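Local coordinates for isochorismatase hydrolase (Alkaliphilus metalliredigens, PDB 3HB7), which is a probable hydrolase of the isochorismatase family, at residues Trp44-Glu49 / Glu93-Val98. Residues are numbered along the deposited sequence; the frame is centred on the assembly and turned at random.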
loop_
_atom_site.group_PDB
_atom_site.type_symbol
_atom_site.label_atom_id
_atom_site.label_comp_id
_atom_site.label_asym_id
_atom_site.label_seq_id
_atom_site.Cartn_x
_atom_site.Cartn_y
_atom_site.Cartn_z
ATOM N N TRP E 44 -39.389 -25.888 -25.005
ATOM C CA TRP E 44 -39.623 -27.212 -24.510
ATOM C C TRP E 44 -40.858 -27.285 -23.681
ATOM O O TRP E 44 -41.621 -28.204 -23.788
ATOM C CB TRP E 44 -38.489 -27.629 -23.636
ATOM C CG TRP E 44 -38.745 -28.866 -22.980
ATOM C CD1 TRP E 44 -38.677 -30.075 -23.526
ATOM C CD2 TRP E 44 -39.087 -29.054 -21.617
ATOM N NE1 TRP E 44 -38.971 -31.027 -22.607
ATOM C CE2 TRP E 44 -39.229 -30.420 -21.415
ATOM C CE3 TRP E 44 -39.295 -28.195 -20.548
ATOM C CZ2 TRP E 44 -39.561 -30.959 -20.191
ATOM C CZ3 TRP E 44 -39.630 -28.726 -19.343
ATOM C CH2 TRP E 44 -39.755 -30.099 -19.167
ATOM N N VAL E 45 -41.040 -26.334 -22.795
ATOM C CA VAL E 45 -42.235 -26.317 -21.979
ATOM C C VAL E 45 -43.503 -26.087 -22.780
ATOM O O VAL E 45 -44.516 -26.692 -22.524
ATOM C CB VAL E 45 -42.125 -25.269 -20.863
ATOM C CG1 VAL E 45 -43.469 -24.724 -20.510
ATOM C CG2 VAL E 45 -41.501 -25.877 -19.667
ATOM N N ARG E 46 -43.451 -25.150 -23.704
ATOM C CA ARG E 46 -44.598 -24.812 -24.508
ATOM C C ARG E 46 -44.977 -26.008 -25.357
ATOM O O ARG E 46 -46.134 -26.353 -25.525
ATOM C CB ARG E 46 -44.240 -23.629 -25.380
ATOM C CG ARG E 46 -44.404 -22.325 -24.692
ATOM C CD ARG E 46 -43.341 -21.355 -25.073
ATOM N NE ARG E 46 -43.680 -20.036 -24.583
ATOM C CZ ARG E 46 -43.213 -18.903 -25.066
ATOM N NH1 ARG E 46 -42.363 -18.895 -26.057
ATOM N NH2 ARG E 46 -43.598 -17.772 -24.541
ATOM N N GLY E 47 -43.953 -26.683 -25.838
ATOM C CA GLY E 47 -44.102 -27.897 -26.599
ATOM C C GLY E 47 -44.754 -28.985 -25.796
ATOM O O GLY E 47 -45.448 -29.799 -26.335
ATOM N N ARG E 48 -44.543 -28.994 -24.499
ATOM C CA ARG E 48 -44.930 -30.139 -23.712
ATOM C C ARG E 48 -46.413 -30.368 -23.731
ATOM O O ARG E 48 -47.187 -29.474 -23.517
ATOM C CB ARG E 48 -44.486 -29.956 -22.262
ATOM C CG ARG E 48 -43.835 -31.154 -21.640
ATOM C CD ARG E 48 -43.592 -30.888 -20.194
ATOM N NE ARG E 48 -43.790 -32.059 -19.366
ATOM C CZ ARG E 48 -44.901 -32.298 -18.696
ATOM N NH1 ARG E 48 -45.923 -31.464 -18.779
ATOM N NH2 ARG E 48 -45.000 -33.380 -17.960
ATOM N N GLU E 49 -46.810 -31.596 -23.974
ATOM C CA GLU E 49 -48.193 -31.939 -23.828
ATOM C C GLU E 49 -48.459 -31.920 -22.372
ATOM O O GLU E 49 -47.607 -32.266 -21.600
ATOM C CB GLU E 49 -48.481 -33.331 -24.352
ATOM C CG GLU E 49 -49.952 -33.582 -24.553
ATOM C CD GLU E 49 -50.503 -34.621 -23.612
ATOM O OE1 GLU E 49 -50.024 -34.720 -22.469
ATOM O OE2 GLU E 49 -51.422 -35.350 -24.020
ATOM N N GLU E 93 -49.750 -15.590 -24.573
ATOM C CA GLU E 93 -51.103 -16.015 -24.404
ATOM C C GLU E 93 -51.476 -16.139 -22.966
ATOM O O GLU E 93 -51.595 -15.179 -22.261
ATOM C CB GLU E 93 -51.297 -17.370 -25.066
ATOM N N ASP E 94 -51.687 -17.379 -22.582
ATOM C CA ASP E 94 -52.139 -17.789 -21.275
ATOM C C ASP E 94 -51.192 -17.609 -20.102
ATOM O O ASP E 94 -51.615 -17.610 -18.979
ATOM C CB ASP E 94 -52.555 -19.241 -21.341
ATOM C CG ASP E 94 -53.854 -19.493 -20.652
ATOM O OD1 ASP E 94 -53.842 -20.269 -19.692
ATOM O OD2 ASP E 94 -54.876 -18.930 -21.072
ATOM N N GLU E 95 -49.911 -17.514 -20.358
ATOM C CA GLU E 95 -48.951 -17.551 -19.291
ATOM C C GLU E 95 -49.052 -16.373 -18.330
ATOM O O GLU E 95 -49.132 -15.230 -18.728
ATOM C CB GLU E 95 -47.572 -17.665 -19.889
ATOM C CG GLU E 95 -47.549 -18.621 -21.016
ATOM C CD GLU E 95 -46.264 -18.627 -21.757
ATOM O OE1 GLU E 95 -45.718 -17.563 -22.024
ATOM O OE2 GLU E 95 -45.807 -19.713 -22.082
ATOM N N TYR E 96 -49.069 -16.690 -17.049
ATOM C CA TYR E 96 -49.263 -15.702 -16.006
ATOM C C TYR E 96 -48.156 -14.684 -15.897
ATOM O O TYR E 96 -47.005 -14.980 -16.087
ATOM C CB TYR E 96 -49.489 -16.370 -14.659
ATOM C CG TYR E 96 -50.273 -15.504 -13.734
ATOM C CD1 TYR E 96 -51.532 -15.101 -14.071
ATOM C CD2 TYR E 96 -49.748 -15.056 -12.539
ATOM C CE1 TYR E 96 -52.247 -14.313 -13.275
ATOM C CE2 TYR E 96 -50.474 -14.268 -11.720
ATOM C CZ TYR E 96 -51.733 -13.890 -12.099
ATOM O OH TYR E 96 -52.523 -13.084 -11.346
ATOM N N ILE E 97 -48.541 -13.470 -15.583
ATOM C CA ILE E 97 -47.607 -12.403 -15.387
ATOM C C ILE E 97 -47.737 -11.808 -13.997
ATOM O O ILE E 97 -48.815 -11.578 -13.538
ATOM C CB ILE E 97 -47.778 -11.344 -16.454
ATOM C CG1 ILE E 97 -47.567 -11.977 -17.815
ATOM C CG2 ILE E 97 -46.801 -10.234 -16.276
ATOM C CD1 ILE E 97 -47.814 -11.078 -18.926
ATOM N N VAL E 98 -46.614 -11.575 -13.339
ATOM C CA VAL E 98 -46.606 -10.901 -12.071
ATOM C C VAL E 98 -45.781 -9.648 -12.131
ATOM O O VAL E 98 -44.681 -9.658 -12.593
ATOM C CB VAL E 98 -46.044 -11.766 -10.983
ATOM C CG1 VAL E 98 -46.247 -11.126 -9.650
ATOM C CG2 VAL E 98 -46.659 -13.078 -11.003
#
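Arg46 and Glu95 each start with CG beside the backbone N and anti to the carbonyl carbon (chi1 -84° and -42°). Arg46 then bends at chi2, while Glu95 stays extended beyond CG, and the two chains cross at about a right angle. This brings the guanidinium side-on to the carboxylate. NE of Arg46 donates to OE2 of Glu95 at 3.3 Å, and NH2 of Arg46 donates to OE1 of Glu95, also at 3.3 Å. Both bonds are long but nearly straight. The oxygens lie in the guanidinium plane and are met on their syn sides, with the two planes 19° apart. The result is a bidentate salt bridge, one nitrogen to each oxygen.

The strongest polar partners lie outside the pair: Tyr90 O for NH2 of Arg46 and Gln92 N for OE1 of Glu95, which also bonds His57 NE2. A lysine in place of Arg46 has no flat pair of N-H groups to match the carboxylate, and would probably cost one oxygen of Glu95 its arginine bond and Tyr90 O its donor. The bridge joins the last turn of helix 35-47 to the loop entering strand 96-100, an outermost strand of the chain's parallel sheet. It lies at the surface, where the CA atoms of Arg46 and Glu95 are 9.9 Å apart. With NH2 serving two acceptors and OE1 several donors, the bridge probably orients both groups within a wider polar network.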